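Local coordinates for mandelate racemase / muconate lactonizing enzyme, C-terminal domain protein (Pseudovibrio sp. JE062, PDB 4JHM) that is of unknown function but belongs to the enolase superfamily, pairing an N-terminal alpha+beta capping domain with a C-terminal barrel domain, at residues N90-R95 and S105-A110. Sequence-based numbering, arbitrary orientation.
Sequences NWLGAR and SPIDIA
Next to the spot where Leu-92 meets Ile-107, the indole of Trp-91 has Arg-95, four residues on, over one face: Arg-95 NE sits 3.7 Å above the ring plane, over the ring centre. On the guanidinium itself, Trp-91 CE2 lies over one face, offset toward the rim, while Trp-91 O lies at the edge, in plane. The hydrogen bond from Arg-95 NE to Trp-91 O, 3.0 Å, is nearly straight (175° at the hydrogen), and the donor lies 32° off the carbonyl plane. Ala-94 N reaches the same oxygen from the opposite face, so two donors grip one acceptor, while Arg-95 N closes the type I turn on Leu-92 O. A salt bridge from Arg-95 NH1 to Glu-59 of a second subunit gives this charge a further partner. In the N-terminal domain of the enolase superfamily, helices pack against an antiparallel sheet, and here helix 85-92 meets helix 100-119 through aliphatic branches. With CG anti to its carbonyl carbon (chi1 -72°), Leu-92 extends CD2 to within 4.0 Å of Ile-107 CD1, the two side chains crossing obliquely. Its other methyl, CD1, rests 4.1 Å from Ile-107 CB and also touches the backbone at Asp-108 N. Ile-73 of helix 65-73 packs on both Leu-92 and Ile-107, whereas Asp-108 OD2 accepts from Asn-89 ND2 of helix 85-92 and bonds Thr-280 OG1 of helix 279-291.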
ATOM      1  N   ASN A  90     -24.671 -12.972 -23.496  1.00 80.69           N
ATOM      2  CA  ASN A  90     -23.588 -13.935 -23.531  1.00 81.90           C
ATOM      3  C   ASN A  90     -23.207 -14.199 -24.979  1.00 76.89           C
ATOM      4  O   ASN A  90     -22.063 -14.019 -25.380  1.00 81.79           O
ATOM      5  CB  ASN A  90     -24.023 -15.234 -22.848  1.00 88.43           C
ATOM      6  CG  ASN A  90     -22.850 -16.086 -22.406  1.00 92.67           C
ATOM      7  OD1 ASN A  90     -22.847 -17.305 -22.585  1.00101.58           O
ATOM      8  ND2 ASN A  90     -21.849 -15.449 -21.815  1.00 93.16           N
ATOM      9  N   TRP A  91     -24.194 -14.599 -25.767  1.00 77.76           N
ATOM     10  CA  TRP A  91     -23.996 -14.888 -27.181  1.00 80.03           C
ATOM     11  C   TRP A  91     -23.365 -13.706 -27.936  1.00 77.18           C
ATOM     12  O   TRP A  91     -22.490 -13.898 -28.775  1.00 75.72           O
ATOM     13  CB  TRP A  91     -25.344 -15.266 -27.795  1.00 81.24           C
ATOM     14  CG  TRP A  91     -25.291 -15.729 -29.206  1.00 84.93           C
ATOM     15  CD1 TRP A  91     -25.111 -17.006 -29.642  1.00 84.93           C
ATOM     16  CD2 TRP A  91     -25.459 -14.923 -30.376  1.00 85.55           C
ATOM     17  NE1 TRP A  91     -25.142 -17.045 -31.015  1.00 84.69           N
ATOM     18  CE2 TRP A  91     -25.353 -15.778 -31.489  1.00 85.33           C
ATOM     19  CE3 TRP A  91     -25.683 -13.560 -30.590  1.00 83.69           C
ATOM     20  CZ2 TRP A  91     -25.461 -15.314 -32.797  1.00 87.70           C
ATOM     21  CZ3 TRP A  91     -25.789 -13.101 -31.888  1.00 83.19           C
ATOM     22  CH2 TRP A  91     -25.679 -13.976 -32.976  1.00 85.41           C
ATOM     23  N   LEU A  92     -23.798 -12.488 -27.621  1.00 75.74           N
ATOM     24  CA  LEU A  92     -23.315 -11.288 -28.312  1.00 72.73           C
ATOM     25  C   LEU A  92     -21.856 -10.969 -28.010  1.00 74.44           C
ATOM     26  O   LEU A  92     -21.130 -10.480 -28.878  1.00 71.72           O
ATOM     27  CB  LEU A  92     -24.181 -10.081 -27.949  1.00 71.32           C
ATOM     28  CG  LEU A  92     -25.578 -10.090 -28.571  1.00 78.41           C
ATOM     29  CD1 LEU A  92     -26.448  -8.991 -27.973  1.00 79.04           C
ATOM     30  CD2 LEU A  92     -25.499  -9.958 -30.090  1.00 75.10           C
ATOM     31  N   GLY A  93     -21.433 -11.238 -26.778  1.00 75.37           N
ATOM     32  CA  GLY A  93     -20.051 -11.002 -26.370  1.00 71.68           C
ATOM     33  C   GLY A  93     -19.047 -11.941 -27.025  1.00 71.81           C
ATOM     34  O   GLY A  93     -17.838 -11.761 -26.879  1.00 70.46           O
ATOM     35  N   ALA A  94     -19.538 -12.947 -27.742  1.00 72.66           N
ATOM     36  CA  ALA A  94     -18.666 -13.877 -28.452  1.00 75.95           C
ATOM     37  C   ALA A  94     -18.653 -13.602 -29.958  1.00 80.94           C
ATOM     38  O   ALA A  94     -17.969 -14.299 -30.712  1.00 84.72           O
ATOM     39  CB  ALA A  94     -19.097 -15.311 -28.185  1.00 78.72           C
ATOM     40  N   ARG A  95     -19.411 -12.596 -30.395  1.00 78.65           N
ATOM     41  CA  ARG A  95     -19.425 -12.195 -31.803  1.00 78.85           C
ATOM     42  C   ARG A  95     -18.232 -11.298 -32.127  1.00 77.72           C
ATOM     43  O   ARG A  95     -18.127 -10.192 -31.604  1.00 73.38           O
ATOM     44  CB  ARG A  95     -20.707 -11.429 -32.140  1.00 80.30           C
ATOM     45  CG  ARG A  95     -22.013 -12.193 -31.982  1.00 79.11           C
ATOM     46  CD  ARG A  95     -21.975 -13.554 -32.648  1.00 78.78           C
ATOM     47  NE  ARG A  95     -21.800 -14.602 -31.652  1.00 84.28           N
ATOM     48  CZ  ARG A  95     -21.436 -15.846 -31.923  1.00 84.47           C
ATOM     49  NH1 ARG A  95     -21.197 -16.213 -33.174  1.00 89.37           N
ATOM     50  NH2 ARG A  95     -21.307 -16.724 -30.937  1.00 85.40           N
ATOM     51  N   SER A 105     -25.106  -3.145 -28.496  1.00 71.54           N
ATOM     52  CA  SER A 105     -26.022  -2.602 -27.495  1.00 68.80           C
ATOM     53  C   SER A 105     -27.478  -2.554 -27.959  1.00 71.37           C
ATOM     54  O   SER A 105     -28.381  -2.874 -27.191  1.00 78.95           O
ATOM     55  CB  SER A 105     -25.568  -1.209 -27.053  1.00 66.66           C
ATOM     56  OG  SER A 105     -24.356  -1.282 -26.314  1.00 63.14           O
ATOM     57  N   PRO A 106     -27.720  -2.160 -29.218  1.00 73.05           N
ATOM     58  CA  PRO A 106     -29.109  -2.075 -29.686  1.00 72.87           C
ATOM     59  C   PRO A 106     -29.831  -3.427 -29.740  1.00 71.74           C
ATOM     60  O   PRO A 106     -31.046  -3.485 -29.554  1.00 65.87           O
ATOM     61  CB  PRO A 106     -28.977  -1.487 -31.096  1.00 74.11           C
ATOM     62  CG  PRO A 106     -27.609  -0.895 -31.163  1.00 72.76           C
ATOM     63  CD  PRO A 106     -26.764  -1.723 -30.247  1.00 73.63           C
ATOM     64  N   ILE A 107     -29.093  -4.502 -29.994  1.00 71.86           N
ATOM     65  CA  ILE A 107     -29.703  -5.823 -30.088  1.00 75.44           C
ATOM     66  C   ILE A 107     -30.154  -6.278 -28.705  1.00 75.17           C
ATOM     67  O   ILE A 107     -31.276  -6.739 -28.536  1.00 74.73           O
ATOM     68  CB  ILE A 107     -28.735  -6.868 -30.682  1.00 76.39           C
ATOM     69  CG1 ILE A 107     -28.207  -6.399 -32.042  1.00 76.96           C
ATOM     70  CG2 ILE A 107     -29.428  -8.217 -30.822  1.00 73.10           C
ATOM     71  CD1 ILE A 107     -26.947  -7.107 -32.492  1.00 74.53           C
ATOM     72  N   ASP A 108     -29.281  -6.148 -27.713  1.00 76.59           N
ATOM     73  CA  ASP A 108     -29.650  -6.491 -26.343  1.00 77.34           C
ATOM     74  C   ASP A 108     -30.854  -5.660 -25.919  1.00 77.61           C
ATOM     75  O   ASP A 108     -31.819  -6.178 -25.355  1.00 77.32           O
ATOM     76  CB  ASP A 108     -28.478  -6.246 -25.389  1.00 73.52           C
ATOM     77  CG  ASP A 108     -28.888  -6.312 -23.924  1.00 73.96           C
ATOM     78  OD1 ASP A 108     -29.444  -5.314 -23.415  1.00 68.83           O
ATOM     79  OD2 ASP A 108     -28.641  -7.357 -23.280  1.00 71.69           O
ATOM     80  N   ILE A 109     -30.791  -4.367 -26.211  1.00 75.66           N
ATOM     81  CA  ILE A 109     -31.837  -3.436 -25.823  1.00 76.29           C
ATOM     82  C   ILE A 109     -33.171  -3.831 -26.444  1.00 78.02           C
ATOM     83  O   ILE A 109     -34.208  -3.811 -25.779  1.00 79.22           O
ATOM     84  CB  ILE A 109     -31.466  -1.999 -26.236  1.00 76.86           C
ATOM     85  CG1 ILE A 109     -30.333  -1.478 -25.350  1.00 74.71           C
ATOM     86  CG2 ILE A 109     -32.674  -1.080 -26.126  1.00 82.10           C
ATOM     87  CD1 ILE A 109     -29.606  -0.281 -25.919  1.00 76.36           C
ATOM     88  N   ALA A 110     -33.132  -4.201 -27.718  1.00 77.68           N
ATOM     89  CA  ALA A 110     -34.333  -4.591 -28.445  1.00 78.05           C
ATOM     90  C   ALA A 110     -34.988  -5.835 -27.841  1.00 81.32           C
ATOM     91  O   ALA A 110     -36.196  -6.034 -27.972  1.00 86.02           O
ATOM     92  CB  ALA A 110     -34.001  -4.828 -29.909  1.00 77.38           C
TER